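Local coordinates for uncharacterized protein YfeY (Escherichia coli, PDB 2QZB), which is of unknown function but belongs to the DUF1131 family and is probably exported as a lipoprotein, at residues S106-K114 / E145-L154; H132-W141 / W157-R166. One frame throughout, in Å; residues are numbered along the deposited sequence.

Both contacts reach the same antiparallel sheet, interaction 2 as two of its inner strands, interaction 1 as a loop and short helix packed on its outermost strand 112-114. Interaction 2 is the deeper, its centre about 6 Å from the centre of the chain against about 18 Å for interaction 1. It buries 1061 Å², joined by backbone hydrogen bonds, with apolar side chains on one face and mostly polar ones on the other. Interaction 1 buries 430 Å² and depends on single side chains: a carboxylate, a lysine amine and a methionine. Segment 145-154 is part of the link between the strands of interaction 2. The contacts meet at Trp-141, whose CH2 lies 3.2 Å from Lys-114 NZ.

Interaction 1 (S106-K114 / E145-L154); sequences SKAFGNCQK and EGLMPSDDTL
Lys-114 and Met-148 bind the edge strand 112-114 of the antiparallel sheet to the loop that leads into the short helix 151-154. The lysine lies along the backbone of 145-148, its CD 3.4 Å from Gly-146 O, and bends near its end to bring NZ within 2.9 Å of Glu-145 O, a hydrogen bond with the amine tilted 28° from the carbonyl plane. Shortened to an alanine, this residue is likely to leave Glu-145 O without its lysine partner and open a gap beside Leu-147 and Met-148. Met-148 runs over Cys-112, its CG anti to its own carbonyl carbon (chi1 -87°), and a turn at chi3 swings CE towards Ala-108 CB. Its SD rests 3.6 Å from Cys-112 CB, whose sulfur forms the disulfide with Cys-125 of the next strand. Ala-108 CB also meets Leu-154 CD1 at 3.7 Å, closing a small apolar cluster to which Phe-101 adds from helix 101-104. At the start of the helix, just after the N-cap Ser-150, Asp-151 grips the loop 106-111: OD2 accepts from a water 2.6 Å away, while OD1 takes the Ala-108 N hydrogen in a nearly straight bond of 2.8 Å, from above the carboxylate plane.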
loop_
_atom_site.group_PDB
_atom_site.type_symbol
_atom_site.label_atom_id
_atom_site.label_comp_id
_atom_site.label_asym_id
_atom_site.label_seq_id
_atom_site.Cartn_x
_atom_site.Cartn_y
_atom_site.Cartn_z
ATOM N N SER A 106 16.986 -6.246 -8.772
ATOM C CA SER A 106 18.439 -6.365 -8.700
ATOM C C SER A 106 19.084 -5.050 -8.314
ATOM O O SER A 106 20.236 -5.021 -7.878
ATOM C CB SER A 106 19.010 -6.866 -10.017
ATOM O OG SER A 106 19.069 -5.856 -10.974
ATOM N N LYS A 107 18.316 -3.964 -8.453
ATOM C CA LYS A 107 18.780 -2.616 -8.150
ATOM C C LYS A 107 17.592 -1.668 -8.032
ATOM O O LYS A 107 16.510 -1.936 -8.545
ATOM C CB LYS A 107 19.793 -2.126 -9.202
ATOM C CG LYS A 107 19.217 -1.722 -10.535
ATOM C CD LYS A 107 20.307 -1.604 -11.635
ATOM C CE LYS A 107 21.151 -0.313 -11.507
ATOM N NZ LYS A 107 21.536 0.333 -12.829
ATOM N N ALA A 108 17.785 -0.579 -7.315
ATOM C CA ALA A 108 16.705 0.395 -7.071
ATOM C C ALA A 108 16.455 1.345 -8.246
ATOM O O ALA A 108 15.303 1.723 -8.509
ATOM C CB ALA A 108 17.014 1.194 -5.801
ATOM N N PHE A 109 17.534 1.697 -8.947
ATOM C CA PHE A 109 17.543 2.726 -10.003
ATOM C C PHE A 109 16.301 2.664 -10.864
ATOM O O PHE A 109 15.952 1.605 -11.417
ATOM C CB PHE A 109 18.827 2.616 -10.864
ATOM C CG PHE A 109 18.931 3.662 -11.960
ATOM C CD1 PHE A 109 19.647 4.841 -11.748
ATOM C CD2 PHE A 109 18.304 3.471 -13.198
ATOM C CE1 PHE A 109 19.725 5.816 -12.743
ATOM C CE2 PHE A 109 18.382 4.439 -14.198
ATOM C CZ PHE A 109 19.094 5.612 -13.969
ATOM N N GLY A 110 15.601 3.791 -10.932
ATOM C CA GLY A 110 14.477 3.971 -11.849
ATOM C C GLY A 110 13.184 3.282 -11.450
ATOM O O GLY A 110 12.104 3.750 -11.803
ATOM N N ASN A 111 13.298 2.135 -10.776
ATOM C CA ASN A 111 12.146 1.381 -10.242
ATOM C C ASN A 111 11.496 2.065 -9.000
ATOM O O ASN A 111 10.267 2.012 -8.781
ATOM C CB ASN A 111 12.632 -0.006 -9.773
ATOM C CG ASN A 111 13.335 -0.835 -10.878
ATOM O OD1 ASN A 111 12.666 -1.452 -11.717
ATOM N ND2 ASN A 111 14.690 -0.921 -10.816
ATOM N N CYS A 112 12.357 2.692 -8.201
ATOM C CA CYS A 112 12.112 2.994 -6.795
ATOM C C CYS A 112 12.477 4.423 -6.466
ATOM O O CYS A 112 13.359 4.999 -7.093
ATOM C CB CYS A 112 12.971 2.089 -5.913
ATOM S SG CYS A 112 12.759 0.328 -6.265
ATOM N N GLN A 113 11.786 4.960 -5.459
ATOM C CA GLN A 113 11.945 6.314 -4.957
ATOM C C GLN A 113 11.602 6.334 -3.458
ATOM O O GLN A 113 10.853 5.489 -2.974
ATOM C CB GLN A 113 11.012 7.265 -5.726
ATOM C CG GLN A 113 11.580 7.739 -7.085
ATOM C CD GLN A 113 10.514 8.110 -8.129
ATOM O OE1 GLN A 113 9.306 8.211 -7.835
ATOM N NE2 GLN A 113 10.965 8.284 -9.368
ATOM N N LYS A 114 12.155 7.293 -2.729
ATOM C CA LYS A 114 11.752 7.532 -1.338
ATOM C C LYS A 114 10.247 7.725 -1.289
ATOM O O LYS A 114 9.691 8.445 -2.130
ATOM C CB LYS A 114 12.415 8.788 -0.775
ATOM C CG LYS A 114 13.910 8.732 -0.679
ATOM C CD LYS A 114 14.433 9.990 -0.003
ATOM C CE LYS A 114 13.831 10.184 1.383
ATOM N NZ LYS A 114 14.529 9.333 2.383
ATOM N N GLU A 145 20.063 10.967 4.871
ATOM C CA GLU A 145 18.654 10.713 5.130
ATOM C C GLU A 145 17.697 11.184 4.012
ATOM O O GLU A 145 16.544 10.761 3.960
ATOM C CB GLU A 145 18.308 11.343 6.486
ATOM C CG GLU A 145 17.000 10.913 7.128
ATOM C CD GLU A 145 17.055 11.032 8.641
ATOM O OE1 GLU A 145 17.940 10.377 9.249
ATOM O OE2 GLU A 145 16.221 11.780 9.213
ATOM N N GLY A 146 18.177 12.037 3.109
ATOM C CA GLY A 146 17.306 12.649 2.101
ATOM C C GLY A 146 17.337 11.951 0.752
ATOM O O GLY A 146 16.730 12.421 -0.212
ATOM N N LEU A 147 18.043 10.826 0.701
ATOM C CA LEU A 147 18.201 10.010 -0.503
ATOM C C LEU A 147 17.694 8.579 -0.273
ATOM O O LEU A 147 17.575 8.146 0.876
ATOM C CB LEU A 147 19.691 9.916 -0.842
ATOM C CG LEU A 147 20.485 11.209 -0.969
ATOM C CD1 LEU A 147 21.977 10.867 -0.984
ATOM C CD2 LEU A 147 20.066 11.957 -2.224
ATOM N N MET A 148 17.409 7.845 -1.358
ATOM C CA MET A 148 17.269 6.392 -1.275
ATOM C C MET A 148 18.606 5.817 -0.828
ATOM O O MET A 148 19.633 6.222 -1.343
ATOM C CB MET A 148 16.933 5.787 -2.649
ATOM C CG MET A 148 15.480 5.722 -3.012
ATOM S SD MET A 148 15.199 4.412 -4.210
ATOM C CE MET A 148 16.136 4.980 -5.647
ATOM N N PRO A 149 18.608 4.868 0.136
ATOM C CA PRO A 149 19.828 4.087 0.404
ATOM C C PRO A 149 20.289 3.243 -0.811
ATOM O O PRO A 149 19.510 3.001 -1.743
ATOM C CB PRO A 149 19.417 3.158 1.552
ATOM C CG PRO A 149 18.247 3.760 2.142
ATOM C CD PRO A 149 17.515 4.477 1.035
ATOM N N SER A 150 21.540 2.807 -0.783
ATOM C CA SER A 150 22.149 2.086 -1.884
ATOM C C SER A 150 21.561 0.687 -2.040
ATOM O O SER A 150 20.833 0.209 -1.152
ATOM C CB SER A 150 23.643 1.959 -1.638
ATOM O OG SER A 150 23.909 0.871 -0.766
ATOM N N ASP A 151 21.936 0.030 -3.145
ATOM C CA ASP A 151 21.506 -1.326 -3.476
ATOM C C ASP A 151 21.973 -2.394 -2.463
ATOM O O ASP A 151 21.246 -3.352 -2.212
ATOM C CB ASP A 151 21.940 -1.703 -4.909
ATOM C CG ASP A 151 21.374 -0.754 -5.988
ATOM O OD1 ASP A 151 20.200 -0.299 -5.874
ATOM O OD2 ASP A 151 22.114 -0.468 -6.962
ATOM N N ASP A 152 23.176 -2.253 -1.894
ATOM C CA ASP A 152 23.667 -3.247 -0.899
ATOM C C ASP A 152 22.922 -3.233 0.426
ATOM O O ASP A 152 22.860 -4.259 1.114
ATOM C CB ASP A 152 25.161 -3.083 -0.581
ATOM C CG ASP A 152 26.051 -3.568 -1.690
ATOM O OD1 ASP A 152 26.043 -4.786 -1.990
ATOM O OD2 ASP A 152 26.779 -2.716 -2.256
ATOM N N THR A 153 22.449 -2.060 0.831
ATOM C CA THR A 153 21.580 -1.948 1.996
ATOM C C THR A 153 20.183 -2.478 1.677
ATOM O O THR A 153 19.639 -3.313 2.422
ATOM C CB THR A 153 21.410 -0.481 2.433
ATOM O OG1 THR A 153 22.674 0.035 2.848
ATOM C CG2 THR A 153 20.409 -0.374 3.604
ATOM N N LEU A 154 19.619 -1.985 0.572
ATOM C CA LEU A 154 18.258 -2.327 0.176
ATOM C C LEU A 154 18.016 -3.815 -0.059
ATOM O O LEU A 154 16.892 -4.257 0.126
ATOM C CB LEU A 154 17.812 -1.534 -1.046
ATOM C CG LEU A 154 17.647 -0.026 -0.860
ATOM C CD1 LEU A 154 17.202 0.607 -2.193
ATOM C CD2 LEU A 154 16.652 0.283 0.256
HETATM O O HOH W 1 20.798 1.529 -8.067
#

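Interaction 2 (H132-W141 / W157-R166); sequences HISYQFSGEW and WKVSKIIWRR
A classic beta bulge interrupts this antiparallel strand pair where Ser-160 and Lys-161 both face Gln-136. Gln-136 O accepts from Ser-160 N at 2.8 Å and weakly from Lys-161 N, shifting the register by one residue. On the face carrying Ser-134 and Gln-136, the glutamine CG is anti to its carbonyl carbon (chi1 -62°) and the chain extended beyond, which lays the amide beside Lys-161, OE1 3.3 Å from Lys-161 CE, and against Ile-163 CD1. One water joins Gln-136 OE1 to Ser-160 OG; another joins His-132 O, Ser-134 OG and Arg-165 NH1, lying at the edge of the guanidinium. On the opposite face, Ile-133 CG2 meets Ile-162 CG2 at 3.9 Å, while the Tyr-135 ring turns its edge to that same methyl. Past the bulge, Val-159 CG2 presses on Phe-137 CE2 at 3.4 Å. The pair ends at Trp-157, where Gly-139 CA sits over the indole's five-membered ring, 3.4 Å from its centroid and 7° off the normal; the glycine lets the backbone lie directly on the indole. NE1 donates in the ring plane to Glu-140 O at 3.1 Å, a bent bond that reaches the oxygen from above its carbonyl plane. Strand 133-138 is flanked on its other side by 123-126, whose Glu-124 receives Gln-136 NE2 and Arg-165 NH1, and strand 158-165 by 81-84, while Phe-101 of helix 101-104 packs edge-to-face with Phe-137.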
loop_
_atom_site.group_PDB
_atom_site.type_symbol
_atom_site.label_atom_id
_atom_site.label_comp_id
_atom_site.label_asym_id
_atom_site.label_seq_id
_atom_site.Cartn_x
_atom_site.Cartn_y
_atom_site.Cartn_z
ATOM N N HIS A 132 -0.954 0.087 -11.559
ATOM C CA HIS A 132 -1.672 0.545 -10.343
ATOM C C HIS A 132 -1.037 0.173 -9.024
ATOM O O HIS A 132 -1.352 0.792 -8.018
ATOM C CB HIS A 132 -3.127 0.061 -10.379
ATOM C CG HIS A 132 -3.897 0.609 -11.527
ATOM N ND1 HIS A 132 -4.152 -0.122 -12.671
ATOM C CD2 HIS A 132 -4.404 1.847 -11.746
ATOM C CE1 HIS A 132 -4.801 0.641 -13.534
ATOM N NE2 HIS A 132 -4.979 1.834 -12.992
ATOM N N ILE A 133 -0.134 -0.818 -9.021
ATOM C CA ILE A 133 0.449 -1.377 -7.773
ATOM C C ILE A 133 1.904 -0.955 -7.546
ATOM O O ILE A 133 2.727 -0.946 -8.499
ATOM C CB ILE A 133 0.290 -2.935 -7.739
ATOM C CG1 ILE A 133 -1.172 -3.333 -7.920
ATOM C CG2 ILE A 133 0.878 -3.569 -6.444
ATOM C CD1 ILE A 133 -1.344 -4.852 -8.232
ATOM N N SER A 134 2.201 -0.580 -6.289
ATOM C CA SER A 134 3.526 -0.228 -5.813
ATOM C C SER A 134 3.742 -0.980 -4.506
ATOM O O SER A 134 2.772 -1.387 -3.874
ATOM C CB SER A 134 3.607 1.266 -5.501
ATOM O OG SER A 134 3.369 2.049 -6.662
ATOM N N TYR A 135 5.003 -1.131 -4.105
ATOM C CA TYR A 135 5.367 -1.767 -2.840
ATOM C C TYR A 135 6.202 -0.756 -2.087
ATOM O O TYR A 135 7.066 -0.096 -2.684
ATOM C CB TYR A 135 6.202 -3.045 -3.081
ATOM C CG TYR A 135 5.646 -4.011 -4.114
ATOM C CD1 TYR A 135 4.377 -4.557 -3.979
ATOM C CD2 TYR A 135 6.406 -4.392 -5.224
ATOM C CE1 TYR A 135 3.857 -5.416 -4.931
ATOM C CE2 TYR A 135 5.903 -5.284 -6.165
ATOM C CZ TYR A 135 4.643 -5.791 -6.013
ATOM O OH TYR A 135 4.140 -6.693 -6.925
ATOM N N GLN A 136 5.969 -0.597 -0.799
ATOM C CA GLN A 136 6.953 0.120 0.012
ATOM C C GLN A 136 7.810 -0.887 0.750
ATOM O O GLN A 136 7.336 -1.982 1.114
ATOM C CB GLN A 136 6.315 1.111 1.005
ATOM C CG GLN A 136 5.507 2.236 0.351
ATOM C CD GLN A 136 5.153 3.388 1.323
ATOM O OE1 GLN A 136 5.347 3.284 2.545
ATOM N NE2 GLN A 136 4.636 4.489 0.767
ATOM N N PHE A 137 9.074 -0.521 0.975
ATOM C CA PHE A 137 10.044 -1.417 1.611
ATOM C C PHE A 137 10.538 -0.743 2.867
ATOM O O PHE A 137 10.608 0.483 2.915
ATOM C CB PHE A 137 11.228 -1.707 0.659
ATOM C CG PHE A 137 10.866 -2.637 -0.464
ATOM C CD1 PHE A 137 10.314 -2.140 -1.650
ATOM C CD2 PHE A 137 11.018 -3.993 -0.322
ATOM C CE1 PHE A 137 9.945 -2.994 -2.667
ATOM C CE2 PHE A 137 10.665 -4.843 -1.330
ATOM C CZ PHE A 137 10.103 -4.350 -2.501
ATOM N N SER A 138 10.872 -1.521 3.892
ATOM C CA SER A 138 11.609 -0.938 5.021
ATOM C C SER A 138 12.675 -1.878 5.531
ATOM O O SER A 138 12.634 -3.087 5.253
ATOM C CB SER A 138 10.709 -0.414 6.147
ATOM O OG SER A 138 9.563 -1.194 6.357
ATOM N N GLY A 139 13.647 -1.321 6.243
ATOM C CA GLY A 139 14.813 -2.091 6.687
ATOM C C GLY A 139 15.759 -1.114 7.349
ATOM O O GLY A 139 15.371 0.039 7.585
ATOM N N GLU A 140 16.985 -1.556 7.654
ATOM C CA GLU A 140 17.969 -0.687 8.311
ATOM C C GLU A 140 18.434 0.436 7.396
ATOM O O GLU A 140 18.935 0.171 6.296
ATOM C CB GLU A 140 19.189 -1.501 8.788
ATOM C CG GLU A 140 20.124 -0.770 9.790
ATOM C CD GLU A 140 21.067 -1.749 10.549
ATOM O OE1 GLU A 140 21.009 -2.983 10.265
ATOM O OE2 GLU A 140 21.859 -1.286 11.413
ATOM N N TRP A 141 18.282 1.676 7.850
ATOM C CA TRP A 141 18.774 2.816 7.086
ATOM C C TRP A 141 20.290 2.936 7.208
ATOM O O TRP A 141 20.878 2.589 8.250
ATOM C CB TRP A 141 18.109 4.122 7.506
ATOM C CG TRP A 141 18.321 5.227 6.513
ATOM C CD1 TRP A 141 19.392 6.075 6.440
ATOM C CD2 TRP A 141 17.453 5.578 5.434
ATOM N NE1 TRP A 141 19.243 6.934 5.365
ATOM C CE2 TRP A 141 18.056 6.654 4.742
ATOM C CE3 TRP A 141 16.218 5.086 4.982
ATOM C CZ2 TRP A 141 17.467 7.246 3.630
ATOM C CZ3 TRP A 141 15.630 5.679 3.876
ATOM C CH2 TRP A 141 16.252 6.753 3.217
ATOM N N TRP A 157 16.089 -5.310 2.624
ATOM C CA TRP A 157 14.785 -4.720 2.974
ATOM C C TRP A 157 13.609 -5.658 2.622
ATOM O O TRP A 157 13.754 -6.584 1.831
ATOM C CB TRP A 157 14.648 -3.342 2.321
ATOM C CG TRP A 157 15.477 -2.273 3.026
ATOM C CD1 TRP A 157 16.675 -2.437 3.654
ATOM C CD2 TRP A 157 15.143 -0.880 3.158
ATOM N NE1 TRP A 157 17.103 -1.235 4.190
ATOM C CE2 TRP A 157 16.171 -0.268 3.900
ATOM C CE3 TRP A 157 14.056 -0.101 2.736
ATOM C CZ2 TRP A 157 16.171 1.105 4.200
ATOM C CZ3 TRP A 157 14.034 1.262 3.056
ATOM C CH2 TRP A 157 15.093 1.848 3.781
ATOM N N LYS A 158 12.465 -5.445 3.254
ATOM C CA LYS A 158 11.292 -6.276 3.008
ATOM C C LYS A 158 10.077 -5.391 2.794
ATOM O O LYS A 158 10.025 -4.309 3.348
ATOM C CB LYS A 158 11.030 -7.226 4.193
ATOM C CG LYS A 158 12.138 -8.281 4.333
ATOM C CD LYS A 158 11.849 -9.265 5.437
ATOM C CE LYS A 158 13.042 -10.253 5.605
ATOM N NZ LYS A 158 12.920 -10.959 6.950
ATOM N N VAL A 159 9.108 -5.898 2.035
ATOM C CA VAL A 159 7.901 -5.191 1.732
ATOM C C VAL A 159 7.162 -4.923 3.041
ATOM O O VAL A 159 6.873 -5.865 3.797
ATOM C CB VAL A 159 6.973 -6.037 0.771
ATOM C CG1 VAL A 159 5.599 -5.380 0.625
ATOM C CG2 VAL A 159 7.614 -6.199 -0.610
ATOM N N SER A 160 6.839 -3.666 3.298
ATOM C CA SER A 160 6.109 -3.309 4.522
ATOM C C SER A 160 4.731 -2.719 4.206
ATOM O O SER A 160 3.893 -2.596 5.083
ATOM C CB SER A 160 6.914 -2.317 5.345
ATOM O OG SER A 160 7.245 -1.200 4.548
ATOM N N LYS A 161 4.488 -2.382 2.943
ATOM C CA LYS A 161 3.159 -1.972 2.513
ATOM C C LYS A 161 2.965 -2.278 1.028
ATOM O O LYS A 161 3.921 -2.223 0.244
ATOM C CB LYS A 161 3.026 -0.483 2.805
ATOM C CG LYS A 161 1.725 0.148 2.501
ATOM C CD LYS A 161 1.472 1.180 3.574
ATOM C CE LYS A 161 2.241 2.434 3.331
ATOM N NZ LYS A 161 1.812 3.488 4.305
ATOM N N ILE A 162 1.734 -2.613 0.644
ATOM C CA ILE A 162 1.387 -2.730 -0.760
ATOM C C ILE A 162 0.380 -1.592 -1.054
ATOM O O ILE A 162 -0.615 -1.419 -0.320
ATOM C CB ILE A 162 0.792 -4.138 -1.113
ATOM C CG1 ILE A 162 1.779 -5.269 -0.719
ATOM C CG2 ILE A 162 0.457 -4.217 -2.627
ATOM C CD1 ILE A 162 1.218 -6.620 -0.836
ATOM N N ILE A 163 0.631 -0.829 -2.113
ATOM C CA ILE A 163 -0.217 0.334 -2.436
ATOM C C ILE A 163 -0.889 0.160 -3.781
ATOM O O ILE A 163 -0.223 -0.129 -4.791
ATOM C CB ILE A 163 0.619 1.615 -2.428
ATOM C CG1 ILE A 163 1.381 1.720 -1.099
ATOM C CG2 ILE A 163 -0.257 2.863 -2.707
ATOM C CD1 ILE A 163 2.445 2.732 -1.155
ATOM N N TRP A 164 -2.202 0.324 -3.806
ATOM C CA TRP A 164 -2.937 0.363 -5.055
ATOM C C TRP A 164 -3.361 1.812 -5.316
ATOM O O TRP A 164 -3.818 2.494 -4.369
ATOM C CB TRP A 164 -4.182 -0.527 -4.982
ATOM C CG TRP A 164 -5.080 -0.364 -6.198
ATOM C CD1 TRP A 164 -4.985 -1.049 -7.372
ATOM C CD2 TRP A 164 -6.204 0.537 -6.347
ATOM N NE1 TRP A 164 -5.978 -0.636 -8.246
ATOM C CE2 TRP A 164 -6.743 0.327 -7.635
ATOM C CE3 TRP A 164 -6.808 1.494 -5.507
ATOM C CZ2 TRP A 164 -7.858 1.051 -8.120
ATOM C CZ3 TRP A 164 -7.909 2.202 -5.979
ATOM C CH2 TRP A 164 -8.424 1.981 -7.282
ATOM N N ARG A 165 -3.243 2.291 -6.570
ATOM C CA ARG A 165 -3.733 3.660 -6.919
ATOM C C ARG A 165 -4.573 3.632 -8.196
ATOM O O ARG A 165 -4.184 2.966 -9.147
ATOM C CB ARG A 165 -2.578 4.651 -7.095
ATOM C CG ARG A 165 -1.778 5.051 -5.825
ATOM C CD ARG A 165 -0.603 5.884 -6.234
ATOM N NE ARG A 165 0.193 6.487 -5.146
ATOM C CZ ARG A 165 1.331 5.968 -4.694
ATOM N NH1 ARG A 165 1.761 4.827 -5.202
ATOM N NH2 ARG A 165 2.028 6.555 -3.731
ATOM N N ARG A 166 -5.707 4.345 -8.245
ATOM C CA ARG A 166 -6.596 4.281 -9.439
ATOM C C ARG A 166 -5.897 4.819 -10.704
ATOM O O ARG A 166 -4.936 5.596 -10.573
ATOM C CB ARG A 166 -7.914 5.038 -9.232
ATOM C CG ARG A 166 -7.794 6.562 -9.065
ATOM C CD ARG A 166 -9.109 7.269 -9.524
ATOM N NE ARG A 166 -10.288 6.584 -8.972
ATOM C CZ ARG A 166 -11.203 7.136 -8.169
ATOM N NH1 ARG A 166 -11.122 8.417 -7.825
ATOM N NH2 ARG A 166 -12.211 6.404 -7.723
HETATM O O HOH W 2 0.687 2.427 -6.985
HETATM O O HOH W 3 6.121 1.238 4.661
#